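Local coordinates for protein mannitol dehydrogenase (PDB 1LJ8) that binds NAD and probably catalyses the reversible oxidation of D-mannitol to D-fructose as a long-chain dehydrogenase, at residues F168-L173 with A205-H210; V198-L203 with W217-V222; R402-V407 with V466-R471; A408-Y413 with E452-T457. All coordinates share one frame; numbering follows the deposited sequence.

Contact 1 (F168-L173 with A205-H210); sequences FICAAL and AFAALH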
# COMPACT_ATOMS: atom_id res chain seq x y z
N PHE A 168 7.17 -10.46 15.95
CA PHE A 168 6.30 -11.62 15.79
C PHE A 168 6.86 -12.65 14.85
O PHE A 168 6.80 -13.87 15.11
CB PHE A 168 4.88 -11.21 15.35
CG PHE A 168 4.00 -10.85 16.51
CD1 PHE A 168 3.69 -9.52 16.79
CD2 PHE A 168 3.56 -11.87 17.38
CE1 PHE A 168 2.93 -9.19 17.93
CE2 PHE A 168 2.80 -11.52 18.53
CZ PHE A 168 2.51 -10.18 18.78
N ILE A 169 7.37 -12.20 13.69
CA ILE A 169 7.94 -13.19 12.77
C ILE A 169 9.15 -13.91 13.41
O ILE A 169 9.26 -15.12 13.28
CB ILE A 169 8.36 -12.53 11.44
CG1 ILE A 169 7.07 -12.26 10.65
CG2 ILE A 169 9.33 -13.43 10.64
CD1 ILE A 169 7.29 -11.33 9.43
N CYS A 170 10.03 -13.19 14.08
CA CYS A 170 11.19 -13.88 14.69
C CYS A 170 10.77 -14.83 15.76
O CYS A 170 11.31 -15.93 15.85
CB CYS A 170 12.18 -12.87 15.29
SG CYS A 170 13.18 -12.08 14.01
N ALA A 171 9.80 -14.43 16.59
CA ALA A 171 9.40 -15.36 17.64
C ALA A 171 8.75 -16.61 17.03
O ALA A 171 8.92 -17.73 17.54
CB ALA A 171 8.42 -14.67 18.65
N ALA A 172 7.98 -16.46 15.94
CA ALA A 172 7.35 -17.60 15.33
C ALA A 172 8.39 -18.53 14.69
O ALA A 172 8.26 -19.75 14.79
CB ALA A 172 6.34 -17.17 14.22
N LEU A 173 9.39 -17.94 14.04
CA LEU A 173 10.39 -18.78 13.37
C LEU A 173 11.20 -19.55 14.41
O LEU A 173 11.50 -20.72 14.20
CB LEU A 173 11.30 -17.94 12.49
CG LEU A 173 10.56 -17.41 11.21
CD1 LEU A 173 11.44 -16.38 10.51
CD2 LEU A 173 10.27 -18.56 10.24
N ALA A 205 18.25 -7.65 9.34
CA ALA A 205 18.90 -6.65 10.20
C ALA A 205 18.37 -6.77 11.63
O ALA A 205 19.13 -6.71 12.62
CB ALA A 205 18.64 -5.27 9.69
N PHE A 206 17.07 -6.98 11.73
CA PHE A 206 16.46 -7.14 13.04
C PHE A 206 16.97 -8.42 13.72
O PHE A 206 17.33 -8.40 14.88
CB PHE A 206 14.93 -7.20 12.91
CG PHE A 206 14.22 -7.31 14.22
CD1 PHE A 206 13.90 -6.17 14.96
CD2 PHE A 206 13.87 -8.55 14.71
CE1 PHE A 206 13.23 -6.29 16.18
CE2 PHE A 206 13.19 -8.68 15.93
CZ PHE A 206 12.88 -7.56 16.65
N ALA A 207 16.99 -9.52 12.99
CA ALA A 207 17.43 -10.79 13.53
C ALA A 207 18.89 -10.69 14.01
O ALA A 207 19.24 -11.27 15.05
CB ALA A 207 17.29 -11.90 12.50
N ALA A 208 19.70 -9.94 13.26
CA ALA A 208 21.11 -9.76 13.60
C ALA A 208 21.28 -9.05 14.93
O ALA A 208 22.30 -9.27 15.63
CB ALA A 208 21.83 -8.98 12.49
N LEU A 209 20.33 -8.18 15.29
CA LEU A 209 20.41 -7.51 16.59
C LEU A 209 20.11 -8.52 17.72
O LEU A 209 20.37 -8.25 18.88
CB LEU A 209 19.45 -6.32 16.66
CG LEU A 209 19.85 -5.20 15.70
CD1 LEU A 209 18.69 -4.23 15.55
CD2 LEU A 209 21.13 -4.52 16.21
N HIS A 210 19.54 -9.68 17.38
CA HIS A 210 19.28 -10.76 18.36
C HIS A 210 20.54 -11.62 18.45
O HIS A 210 21.25 -11.60 19.47
CB HIS A 210 18.13 -11.65 17.92
CG HIS A 210 16.80 -11.13 18.34
ND1 HIS A 210 16.39 -11.15 19.66
CD2 HIS A 210 15.80 -10.55 17.64
CE1 HIS A 210 15.20 -10.60 19.75
NE2 HIS A 210 14.81 -10.23 18.54

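Contact 2 (V198-L203 with W217-V222); sequences VTRKAL and WIKAHV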
# COMPACT_ATOMS: atom_id res chain seq x y z
N VAL A 198 13.40 -5.56 0.40
CA VAL A 198 13.31 -4.68 1.58
C VAL A 198 12.89 -5.52 2.80
O VAL A 198 13.48 -5.37 3.90
CB VAL A 198 12.31 -3.51 1.34
CG1 VAL A 198 12.11 -2.68 2.66
CG2 VAL A 198 12.89 -2.53 0.29
N THR A 199 11.90 -6.39 2.61
CA THR A 199 11.43 -7.26 3.73
C THR A 199 12.60 -8.11 4.23
O THR A 199 12.83 -8.24 5.44
CB THR A 199 10.31 -8.20 3.27
OG1 THR A 199 9.22 -7.41 2.76
CG2 THR A 199 9.79 -9.08 4.47
N ARG A 200 13.33 -8.70 3.29
CA ARG A 200 14.51 -9.49 3.63
C ARG A 200 15.54 -8.66 4.40
O ARG A 200 16.01 -9.09 5.46
CB ARG A 200 15.17 -10.05 2.37
CG ARG A 200 16.42 -10.91 2.65
CD ARG A 200 16.86 -11.52 1.33
NE ARG A 200 18.13 -12.23 1.42
CZ ARG A 200 19.33 -11.64 1.38
NH1 ARG A 200 19.43 -10.31 1.26
NH2 ARG A 200 20.42 -12.38 1.50
N LYS A 201 15.88 -7.47 3.88
CA LYS A 201 16.89 -6.64 4.54
C LYS A 201 16.51 -6.25 5.96
O LYS A 201 17.34 -6.30 6.89
CB LYS A 201 17.15 -5.36 3.73
CG LYS A 201 18.34 -4.57 4.24
CD LYS A 201 18.43 -3.28 3.42
CE LYS A 201 19.78 -2.60 3.56
NZ LYS A 201 19.70 -1.26 2.93
N ALA A 202 15.24 -5.88 6.12
CA ALA A 202 14.74 -5.49 7.41
C ALA A 202 14.71 -6.65 8.40
O ALA A 202 15.20 -6.49 9.55
CB ALA A 202 13.34 -4.89 7.25
N LEU A 203 14.13 -7.79 8.00
CA LEU A 203 14.05 -8.93 8.92
C LEU A 203 15.43 -9.42 9.30
O LEU A 203 15.68 -9.69 10.49
CB LEU A 203 13.22 -10.06 8.33
CG LEU A 203 12.98 -11.23 9.30
CD1 LEU A 203 12.26 -10.81 10.60
CD2 LEU A 203 12.19 -12.28 8.54
N TRP A 217 20.20 -18.50 10.13
CA TRP A 217 19.22 -19.50 9.82
C TRP A 217 18.13 -18.89 8.93
O TRP A 217 17.65 -19.55 7.99
CB TRP A 217 18.57 -20.05 11.08
CG TRP A 217 17.62 -21.18 10.80
CD1 TRP A 217 17.92 -22.52 10.71
CD2 TRP A 217 16.22 -21.06 10.60
NE1 TRP A 217 16.77 -23.24 10.48
CE2 TRP A 217 15.71 -22.37 10.40
CE3 TRP A 217 15.33 -19.98 10.57
CZ2 TRP A 217 14.34 -22.62 10.18
CZ3 TRP A 217 13.97 -20.24 10.36
CH2 TRP A 217 13.50 -21.54 10.17
N ILE A 218 17.73 -17.66 9.23
CA ILE A 218 16.67 -17.03 8.44
C ILE A 218 17.16 -16.79 7.01
O ILE A 218 16.45 -17.06 6.03
CB ILE A 218 16.21 -15.70 9.10
CG1 ILE A 218 15.43 -16.04 10.38
CG2 ILE A 218 15.33 -14.83 8.10
CD1 ILE A 218 15.02 -14.81 11.16
N LYS A 219 18.38 -16.29 6.90
CA LYS A 219 18.97 -16.01 5.60
C LYS A 219 18.97 -17.27 4.73
O LYS A 219 18.69 -17.21 3.52
CB LYS A 219 20.38 -15.45 5.78
CG LYS A 219 21.02 -14.93 4.53
CD LYS A 219 22.38 -14.33 4.86
CE LYS A 219 23.05 -13.78 3.60
NZ LYS A 219 24.11 -12.80 3.99
N ALA A 220 19.21 -18.42 5.36
CA ALA A 220 19.24 -19.67 4.62
C ALA A 220 17.92 -20.43 4.45
O ALA A 220 17.81 -21.29 3.58
CB ALA A 220 20.29 -20.62 5.26
N HIS A 221 16.89 -20.12 5.25
CA HIS A 221 15.66 -20.91 5.17
C HIS A 221 14.38 -20.17 4.77
O HIS A 221 13.38 -20.80 4.41
CB HIS A 221 15.40 -21.60 6.54
CG HIS A 221 16.49 -22.56 6.93
ND1 HIS A 221 16.43 -23.92 6.67
CD2 HIS A 221 17.69 -22.35 7.52
CE1 HIS A 221 17.55 -24.50 7.09
NE2 HIS A 221 18.33 -23.57 7.61
N VAL A 222 14.40 -18.85 4.84
CA VAL A 222 13.19 -18.07 4.49
C VAL A 222 13.37 -17.37 3.12
O VAL A 222 14.46 -16.87 2.81
CB VAL A 222 12.95 -16.98 5.59
CG1 VAL A 222 11.69 -16.17 5.27
CG2 VAL A 222 12.78 -17.66 6.97

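Contact 3 (R402-V407 with V466-R471); sequences RAALVV and VAAFER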
# COMPACT_ATOMS: atom_id res chain seq x y z
N ARG A 402 8.71 20.27 -11.91
CA ARG A 402 7.46 19.53 -11.74
C ARG A 402 7.51 18.65 -10.51
O ARG A 402 6.49 18.51 -9.81
CB ARG A 402 7.15 18.65 -12.94
CG ARG A 402 6.82 19.44 -14.27
CD ARG A 402 6.74 18.44 -15.43
NE ARG A 402 8.09 17.98 -15.79
CZ ARG A 402 8.92 18.65 -16.60
NH1 ARG A 402 8.58 19.80 -17.18
NH2 ARG A 402 10.15 18.20 -16.77
N ALA A 403 8.66 18.03 -10.24
CA ALA A 403 8.75 17.14 -9.07
C ALA A 403 8.81 17.95 -7.78
O ALA A 403 8.27 17.55 -6.73
CB ALA A 403 9.99 16.23 -9.18
N ALA A 404 9.46 19.12 -7.86
CA ALA A 404 9.54 20.00 -6.70
C ALA A 404 8.15 20.47 -6.31
O ALA A 404 7.88 20.67 -5.13
CB ALA A 404 10.48 21.26 -6.99
N LEU A 405 7.28 20.65 -7.29
CA LEU A 405 5.92 21.13 -7.00
C LEU A 405 5.18 20.10 -6.14
O LEU A 405 4.37 20.49 -5.31
CB LEU A 405 5.13 21.40 -8.32
CG LEU A 405 3.67 21.87 -8.13
CD1 LEU A 405 3.67 23.24 -7.37
CD2 LEU A 405 2.96 22.01 -9.50
N VAL A 406 5.44 18.80 -6.34
CA VAL A 406 4.78 17.79 -5.50
C VAL A 406 5.14 18.01 -4.02
O VAL A 406 4.29 17.92 -3.12
CB VAL A 406 5.20 16.35 -5.89
CG1 VAL A 406 4.37 15.33 -5.05
CG2 VAL A 406 5.00 16.10 -7.39
N VAL A 407 6.43 18.26 -3.76
CA VAL A 407 6.93 18.46 -2.40
C VAL A 407 6.40 19.80 -1.83
O VAL A 407 6.07 19.89 -0.64
CB VAL A 407 8.50 18.43 -2.37
CG1 VAL A 407 9.03 18.56 -0.89
CG2 VAL A 407 8.99 17.10 -2.95
N VAL A 466 16.24 23.13 -4.27
CA VAL A 466 15.72 24.00 -3.21
C VAL A 466 15.08 25.28 -3.81
O VAL A 466 14.02 25.71 -3.36
CB VAL A 466 16.85 24.39 -2.23
CG1 VAL A 466 16.36 25.50 -1.27
CG2 VAL A 466 17.27 23.16 -1.42
N ALA A 467 15.69 25.86 -4.84
CA ALA A 467 15.13 27.08 -5.46
C ALA A 467 13.77 26.77 -6.10
O ALA A 467 12.82 27.56 -6.00
CB ALA A 467 16.10 27.62 -6.54
N ALA A 468 13.68 25.62 -6.76
CA ALA A 468 12.43 25.23 -7.41
C ALA A 468 11.34 25.00 -6.34
O ALA A 468 10.19 25.40 -6.52
CB ALA A 468 12.65 23.95 -8.23
N PHE A 469 11.71 24.35 -5.26
CA PHE A 469 10.77 24.11 -4.16
C PHE A 469 10.26 25.42 -3.60
O PHE A 469 9.07 25.59 -3.38
CB PHE A 469 11.45 23.30 -3.05
CG PHE A 469 10.65 23.22 -1.79
CD1 PHE A 469 9.62 22.29 -1.66
CD2 PHE A 469 10.87 24.14 -0.77
CE1 PHE A 469 8.83 22.27 -0.55
CE2 PHE A 469 10.06 24.13 0.38
CZ PHE A 469 9.03 23.18 0.48
N GLU A 470 11.17 26.37 -3.37
CA GLU A 470 10.75 27.64 -2.82
C GLU A 470 9.85 28.45 -3.77
O GLU A 470 8.89 29.08 -3.31
CB GLU A 470 11.99 28.46 -2.40
CG GLU A 470 12.67 27.84 -1.16
CD GLU A 470 13.87 28.62 -0.69
OE1 GLU A 470 14.30 29.57 -1.38
OE2 GLU A 470 14.40 28.28 0.38
N ARG A 471 10.17 28.44 -5.07
CA ARG A 471 9.35 29.13 -6.11
C ARG A 471 7.93 28.52 -6.10
O ARG A 471 6.91 29.22 -6.12
CB ARG A 471 9.89 28.86 -7.54
CG ARG A 471 11.19 29.52 -7.91
CD ARG A 471 11.39 29.44 -9.41
NE ARG A 471 11.87 28.13 -9.90
CZ ARG A 471 13.15 27.77 -9.89
NH1 ARG A 471 14.07 28.58 -9.40
NH2 ARG A 471 13.53 26.63 -10.44

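Contact 4 (A408-Y413 with E452-T457); sequences AAWALY and EEIFGT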
# COMPACT_ATOMS: atom_id res chain seq x y z
N ALA A 408 6.39 20.85 -2.66
CA ALA A 408 5.88 22.14 -2.24
C ALA A 408 4.36 22.01 -1.91
O ALA A 408 3.85 22.61 -0.92
CB ALA A 408 6.09 23.17 -3.40
N ALA A 409 3.65 21.24 -2.74
CA ALA A 409 2.19 21.05 -2.53
C ALA A 409 1.98 20.37 -1.18
O ALA A 409 1.08 20.74 -0.41
CB ALA A 409 1.59 20.18 -3.66
N TRP A 410 2.78 19.34 -0.90
CA TRP A 410 2.66 18.65 0.40
C TRP A 410 2.94 19.64 1.54
O TRP A 410 2.21 19.65 2.56
CB TRP A 410 3.68 17.49 0.50
CG TRP A 410 3.54 16.68 1.76
CD1 TRP A 410 2.40 16.04 2.19
CD2 TRP A 410 4.57 16.34 2.72
NE1 TRP A 410 2.67 15.31 3.34
CE2 TRP A 410 3.98 15.48 3.69
CE3 TRP A 410 5.92 16.68 2.85
CZ2 TRP A 410 4.70 14.95 4.77
CZ3 TRP A 410 6.65 16.15 3.94
CH2 TRP A 410 6.02 15.30 4.89
N ALA A 411 3.97 20.49 1.38
CA ALA A 411 4.32 21.44 2.42
C ALA A 411 3.15 22.38 2.74
O ALA A 411 2.83 22.62 3.93
CB ALA A 411 5.59 22.29 2.03
N LEU A 412 2.52 22.89 1.70
CA LEU A 412 1.41 23.83 1.91
C LEU A 412 0.20 23.07 2.45
O LEU A 412 -0.48 23.55 3.34
CB LEU A 412 1.05 24.56 0.61
CG LEU A 412 -0.03 25.67 0.76
CD1 LEU A 412 0.39 26.72 1.79
CD2 LEU A 412 -0.26 26.35 -0.55
N TYR A 413 -0.01 21.88 1.93
CA TYR A 413 -1.12 21.01 2.35
C TYR A 413 -1.03 20.72 3.87
O TYR A 413 -2.06 20.64 4.55
CB TYR A 413 -1.03 19.72 1.55
CG TYR A 413 -1.65 18.52 2.23
CD1 TYR A 413 -2.99 18.19 2.01
CD2 TYR A 413 -0.88 17.70 3.06
CE1 TYR A 413 -3.54 17.06 2.59
CE2 TYR A 413 -1.44 16.53 3.66
CZ TYR A 413 -2.76 16.23 3.41
OH TYR A 413 -3.34 15.10 3.97
N GLU A 452 15.99 13.62 6.83
CA GLU A 452 16.67 12.62 6.03
C GLU A 452 15.91 11.33 5.74
O GLU A 452 16.00 10.83 4.62
CB GLU A 452 18.06 12.30 6.63
CG GLU A 452 18.95 11.55 5.66
CD GLU A 452 20.37 11.28 6.22
OE1 GLU A 452 20.84 12.08 7.06
OE2 GLU A 452 20.99 10.27 5.81
N GLU A 453 15.12 10.84 6.70
CA GLU A 453 14.39 9.61 6.44
C GLU A 453 13.18 9.83 5.50
O GLU A 453 12.48 8.86 5.14
CB GLU A 453 13.90 8.95 7.73
CG GLU A 453 12.94 9.82 8.51
CD GLU A 453 13.63 10.78 9.48
OE1 GLU A 453 14.79 11.21 9.22
OE2 GLU A 453 12.98 11.11 10.49
N ILE A 454 12.94 11.09 5.11
CA ILE A 454 11.86 11.36 4.16
C ILE A 454 12.50 11.77 2.83
O ILE A 454 12.19 11.19 1.79
CB ILE A 454 10.91 12.53 4.61
CG1 ILE A 454 10.23 12.18 5.94
CG2 ILE A 454 9.82 12.79 3.52
CD1 ILE A 454 9.31 13.31 6.50
N PHE A 455 13.41 12.74 2.87
CA PHE A 455 13.95 13.27 1.61
C PHE A 455 15.36 12.92 1.19
O PHE A 455 15.78 13.34 0.11
CB PHE A 455 13.80 14.80 1.57
CG PHE A 455 12.36 15.26 1.66
CD1 PHE A 455 11.85 15.80 2.86
CD2 PHE A 455 11.50 15.11 0.57
CE1 PHE A 455 10.50 16.17 2.97
CE2 PHE A 455 10.13 15.49 0.67
CZ PHE A 455 9.63 16.02 1.86
N GLY A 456 16.09 12.20 2.02
CA GLY A 456 17.44 11.84 1.62
C GLY A 456 18.43 12.97 1.69
O GLY A 456 18.13 14.02 2.26
N THR A 457 19.61 12.78 1.09
CA THR A 457 20.67 13.79 1.19
C THR A 457 20.97 14.61 -0.05
O THR A 457 21.71 15.58 0.03
CB THR A 457 21.99 13.14 1.66
OG1 THR A 457 22.35 12.09 0.75
CG2 THR A 457 21.84 12.56 3.07

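Contact 1 (F168-L173 with A205-H210)
Cys170 and Phe206 carry most of this contact, in which a thiol sulfur comes up against the rim of a benzene ring. SG lies 3.7 Å from Phe206 CD2 and 3.9 Å from Phe206 CE2, touching that side of the ring and no other. The line from SG to the ring centroid is 82° off the ring normal, with the sulfur 4.9 Å from the centroid, so the sulfur sits at the edge and close to the ring plane. There the polarisable sulfur faces the ring hydrogens, which probably carry a slight positive charge, and leaves the electron-rich faces alone. Both torsions serve the meeting: SG stands opposite its carbonyl carbon (chi1 -77°), while the Phe206 ring, trans to its own amide nitrogen (chi1 -178°), turns toward helix 165-178. Ala207 adds a methyl, whose CB is 4.4 Å from Cys170 SG. The small residues suit the place, because the CA atoms of Cys170 and Ala207 are just 7.1 Å apart. Phe206 CE2 also points at the edge of the His210 imidazole, and Ile152 and Leu156 of helix 150-157 pack on the Phe206 ring. This is a buried cysteine sulfur-aromatic contact between two helices that flank the outermost strand 185-188 in sequence, within the Rossmann domain.

Contact 2 (V198-L203 with W217-V222)
Leu203 and Ile218 make the buried half of this contact, Arg200 and Lys219 the exposed half. Lys219 can be followed outward. Its chain leaves the backbone with CG pointing away from the amide nitrogen (chi1 -171°) and, fully stretched from there on, runs past the end of Arg200. CB is still short of the other segment; CG is the first atom to arrive, 4.0 Å from Arg200 NH2. CD stands slightly farther off, about 4.4 Å from Arg200 NH2. CE comes nearer, 3.6 Å from the same NH2 and oblique to the guanidinium group. At the tip NZ stops 4.5 Å from Arg200 NH2. The two like charges probably disfavour each other, yet both residues are exposed, so solvent can probably screen them. Long, flexible chains suit this rim, where their methylenes can pack.

Deeper in, Leu203 CD2 meets Ile218 CG2 at 4.1 Å, the two side chains lying roughly at right angles. Branched aliphatic residues suit a helix interface here, since each has another arm to use: Leu203 CD1 packs on Cys170 SG, and Ile218 CD1 on Ala207 and Leu173. The second helix finishes just beyond, where Ile218 O accepts from both His221 N, at 3.2 Å, and Val222 N, at 3.0 Å.

The pair joins successive helices, 195-210 and 212-221, against a third, 165-178, on which Leu203 also rests through Ile169. Beneath them Thr199 and Val222 both touch Val186 of the edge strand 185-188.

Contact 3 (R402-V407 with V466-R471)
Ala404 and Ala468 meet methyl to methyl, their CB atoms 3.7 Å apart, and this is the tight heart of the crossing. Ala404 CB also presses on the opposite backbone, 3.7 Å from Phe469 N, and the CA atoms of Ala404 and Phe469 approach to 5.0 Å. Small side chains suit so close an approach. The axes of the two short segments pass 8.2 Å apart at a signed angle of -58°.

One turn along, the gap is bridged by a larger group. The first torsion of Phe469 (chi1 170°) directs the ring away from its own backbone N and across to Val407. The CD1-CE1 edge does the touching, CE1 closest, 3.7 Å from Val407 CG1 and 3.6 Å from Val407 O, which lies near the ring plane at the edge. The valine is β-branched and stiff, so its CG1 is a well-placed surface for that edge. Leu449, Ala408 and Ala411 pack on the same ring. An alanine in place of Phe469 would probably take away the ring edge that lies against Val407 and open a gap among Val407, Leu449, Ala408 and Ala411, beside the alanine contact.

At the exposed side the link between the helices is ionic: Arg471 NH2 forms a salt bridge with Glu401 OE1 on the partner helix 401-413, while the exposed Glu470 bonds through OE2 to Ser445 OG.

Close alanine contact at an oblique crossing, with a phenylalanine edge beside it, is ordinary helix-to-helix packing in the all-helical C-terminal domain.

Contact 4 (A408-Y413 with E452-T457)
Tyr413 N donates to Ala409 O at 2.8 Å, closing the helical turn from which Trp410 reaches out to Phe455 and Ile454. The meeting belongs to an aromatic cluster in the all-helical C-terminal domain. The nearest CA atoms, of Trp410 and Ile454, are 12.3 Å apart, so large side chains are needed from both segments. Trp410 extends its indole toward helix 452-455, and the six-membered ring leads: CZ3 lies 3.6 Å from Phe455 CZ, near the plane of the phenyl ring at its edge, and CH2 lies 4.2 Å from Ile454 CD1. Tyr308 and Phe382 meet the same indole. A serine in place of Trp410 would probably leave the Phe455 edge and Ile454 CD1 without their partner and open a large gap between the helices.

The short helix 452-455 stops at Gly456, whose N donates to Glu452 O at 2.9 Å. Its positive phi, 74°, is easy for glycine. Within this helix Ile454 lies against the ring it shares with Trp410: its CG2 methyl is centred above one face of Phe455, 3.4 Å from the ring plane.

How the contacts relate
From the N terminus, helix 165-178 opens contact 1, and helix 195-210 supplies first a segment of contact 2 and then the one that closes contact 1. Contact 2 closes later, on helix 212-221, so the two loops cross; their centres are 9 Å apart, and they share packing such as Ile169 on Leu203. Together they bind three helices beside the edge of the Rossmann sheet. Far along the chain, helix 401-413 opens contacts 3 and 4 in turn. Contact 4 closes on helix 452-455, nested inside the loop that contact 3 closes on helix 463-488, and Val407 packs on Phe455 between them. The two pairs stay separate, each within its own domain.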